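Local atomic coordinates of copper-containing nitrite reductase (Hyphomicrobium denitrificans 1NES1, PDB entry 6TFO), a protein that probably reduces nitrite to nitric oxide at copper centres, taking the electron from a reduced cytochrome c. Residues Gly41-Tyr45 and His122-Gln128. Residues are numbered along the deposited sequence; the frame is centred on the assembly and turned at random.
With CU (copper (II) ion), chain L.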
loop_
_atom_site.group_PDB
_atom_site.type_symbol
_atom_site.label_atom_id
_atom_site.label_comp_id
_atom_site.label_asym_id
_atom_site.label_seq_id
_atom_site.Cartn_x
_atom_site.Cartn_y
_atom_site.Cartn_z
ATOM N N GLY C 41 16.361 8.630 -14.494
ATOM C CA GLY C 41 17.166 7.471 -14.934
ATOM C C GLY C 41 18.546 7.416 -14.310
ATOM O O GLY C 41 19.384 6.610 -14.800
ATOM N N ARG C 42 18.772 8.206 -13.246
ATOM C CA ARG C 42 20.091 8.340 -12.569
ATOM C C ARG C 42 19.931 8.226 -11.050
ATOM O O ARG C 42 18.810 8.429 -10.535
ATOM C CB ARG C 42 20.731 9.668 -12.982
ATOM C CG ARG C 42 21.461 9.591 -14.308
ATOM C CD ARG C 42 21.460 10.896 -15.071
ATOM N NE ARG C 42 21.933 12.031 -14.292
ATOM C CZ ARG C 42 21.216 13.121 -13.992
ATOM N NH1 ARG C 42 19.959 13.252 -14.397
ATOM N NH2 ARG C 42 21.770 14.088 -13.284
ATOM N N MET C 43 21.024 7.888 -10.371
ATOM C CA MET C 43 21.140 7.983 -8.894
ATOM C C MET C 43 21.503 9.430 -8.544
ATOM O O MET C 43 22.576 9.901 -8.995
ATOM C CB MET C 43 22.230 7.043 -8.388
ATOM C CG MET C 43 22.106 6.716 -6.935
ATOM S SD MET C 43 23.425 5.539 -6.537
ATOM C CE MET C 43 22.423 4.277 -5.763
ATOM N N VAL C 44 20.625 10.121 -7.810
ATOM C CA VAL C 44 20.688 11.602 -7.639
ATOM C C VAL C 44 20.416 12.021 -6.188
ATOM O O VAL C 44 20.073 11.180 -5.323
ATOM C CB VAL C 44 19.704 12.314 -8.583
ATOM C CG1 VAL C 44 20.051 12.042 -10.037
ATOM C CG2 VAL C 44 18.257 11.952 -8.274
ATOM N N TYR C 45 20.589 13.316 -5.953
ATOM C CA TYR C 45 20.042 14.027 -4.784
ATOM C C TYR C 45 18.702 14.614 -5.223
ATOM O O TYR C 45 18.603 15.102 -6.363
ATOM C CB TYR C 45 21.012 15.114 -4.324
ATOM C CG TYR C 45 22.374 14.655 -3.869
ATOM C CD1 TYR C 45 22.579 14.144 -2.600
ATOM C CD2 TYR C 45 23.483 14.852 -4.666
ATOM C CE1 TYR C 45 23.843 13.790 -2.156
ATOM C CE2 TYR C 45 24.751 14.502 -4.242
ATOM C CZ TYR C 45 24.932 13.976 -2.981
ATOM O OH TYR C 45 26.185 13.621 -2.580
ATOM N N HIS C 122 29.351 6.733 -7.494
ATOM C CA HIS C 122 28.031 7.379 -7.245
ATOM C C HIS C 122 27.990 8.731 -7.954
ATOM O O HIS C 122 26.902 9.128 -8.421
ATOM C CB HIS C 122 27.729 7.480 -5.746
ATOM C CG HIS C 122 27.306 6.177 -5.155
ATOM N ND1 HIS C 122 26.385 6.095 -4.138
ATOM C CD2 HIS C 122 27.657 4.905 -5.447
ATOM C CE1 HIS C 122 26.196 4.824 -3.819
ATOM N NE2 HIS C 122 26.950 4.076 -4.624
ATOM N N ARG C 123 29.131 9.415 -8.055
ATOM C CA ARG C 123 29.194 10.735 -8.728
ATOM C C ARG C 123 28.961 10.526 -10.235
ATOM O O ARG C 123 28.087 11.208 -10.813
ATOM C CB ARG C 123 30.529 11.416 -8.436
ATOM C CG ARG C 123 30.593 12.860 -8.921
ATOM C CD ARG C 123 31.933 13.491 -8.609
ATOM N NE ARG C 123 31.898 14.934 -8.808
ATOM C CZ ARG C 123 32.846 15.783 -8.408
ATOM N NH1 ARG C 123 32.710 17.073 -8.659
ATOM N NH2 ARG C 123 33.917 15.342 -7.758
ATOM N N GLN C 124 29.718 9.609 -10.833
ATOM C CA GLN C 124 29.556 9.154 -12.242
ATOM C C GLN C 124 28.079 8.769 -12.482
ATOM O O GLN C 124 27.542 9.124 -13.532
ATOM C CB GLN C 124 30.487 7.971 -12.565
ATOM C CG GLN C 124 31.984 8.228 -12.387
ATOM C CD GLN C 124 32.542 7.735 -11.060
ATOM O OE1 GLN C 124 32.168 8.183 -9.959
ATOM N NE2 GLN C 124 33.460 6.787 -11.153
ATOM N N ALA C 125 27.427 8.085 -11.536
ATOM C CA ALA C 125 26.037 7.578 -11.662
ATOM C C ALA C 125 25.001 8.712 -11.623
ATOM O O ALA C 125 23.831 8.438 -11.917
ATOM C CB ALA C 125 25.778 6.566 -10.583
ATOM N N GLY C 126 25.396 9.929 -11.232
ATOM C CA GLY C 126 24.550 11.146 -11.261
ATOM C C GLY C 126 24.514 11.944 -9.960
ATOM O O GLY C 126 23.853 13.010 -9.962
ATOM N N MET C 127 25.155 11.481 -8.877
ATOM C CA MET C 127 25.037 12.161 -7.549
ATOM C C MET C 127 25.950 13.394 -7.520
ATOM O O MET C 127 27.101 13.301 -7.040
ATOM C CB MET C 127 25.365 11.206 -6.399
ATOM C CG MET C 127 24.370 10.080 -6.300
ATOM S SD MET C 127 24.358 9.297 -4.697
ATOM C CE MET C 127 23.311 10.404 -3.763
ATOM N N GLN C 128 25.456 14.513 -8.038
ATOM C CA GLN C 128 26.240 15.772 -8.171
ATOM C C GLN C 128 25.312 16.942 -8.514
ATOM O O GLN C 128 24.483 16.788 -9.425
ATOM C CB GLN C 128 27.333 15.633 -9.219
ATOM C CG GLN C 128 27.854 16.968 -9.696
ATOM C CD GLN C 128 28.994 16.842 -10.669
ATOM O OE1 GLN C 128 29.953 16.107 -10.444
ATOM N NE2 GLN C 128 28.913 17.614 -11.740
HETATM CU CU CU L . 26.015 8.139 -3.028
#
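Two methionine-aromatic contacts, one from each segment, bracket a copper site: the sulfur of M43 sits over the ring of copper ligand H122, while copper ligand M127 lays its methyl on the ring of Y45. M43 SD is 4.0 Å from the centroid of the H122 ring, 15° off its normal and displaced toward the rim, nearest ND1 and CE1. CG anti to the backbone N (chi1 -160°) and a chain extended as far as SD carry the sulfur out to the ring. H122 ND1 binds the copper at 2.4 Å. M127 SD is the second ligand from this loop, 2.6 Å from the metal; H80 and C117 complete the site. The turn about the M127 CG-SD bond (chi3 82°) swings CE over one face of Y45 at 4.0 Å from the ring centroid, a CH-pi contact. Y45 crosses M127 at about a right angle, and its OH is hydrogen-bonded to D81 O, which ties down the far end of the ring. Between these aromatics M43 CG also touches M127 SD at 4.1 Å, so the M43 chain lies against the M127 side chain.

Backbone ties are sparse. M43 N donates to A125 O at 3.3 Å, a bent bond whose donor stands above the carbonyl plane. G126, closing the R123-G126 type I turn, passes close to the strand, its C 3.0 Å from M43 O. Within the loop, M127 N bonds to H122 O.

This is the type 1 copper site of a plastocyanin-like cupredoxin domain. I38 and A125 of the second subunit pack on M43 and H122. The ligand loop leaves strand 111-116, folds against strand 42-48, outermost of its sheet within the chain, and enters strand 128-134, while strand 30-39 lies beside 42-48, its same-chain I38 and T36 touching M43 and M127 respectively.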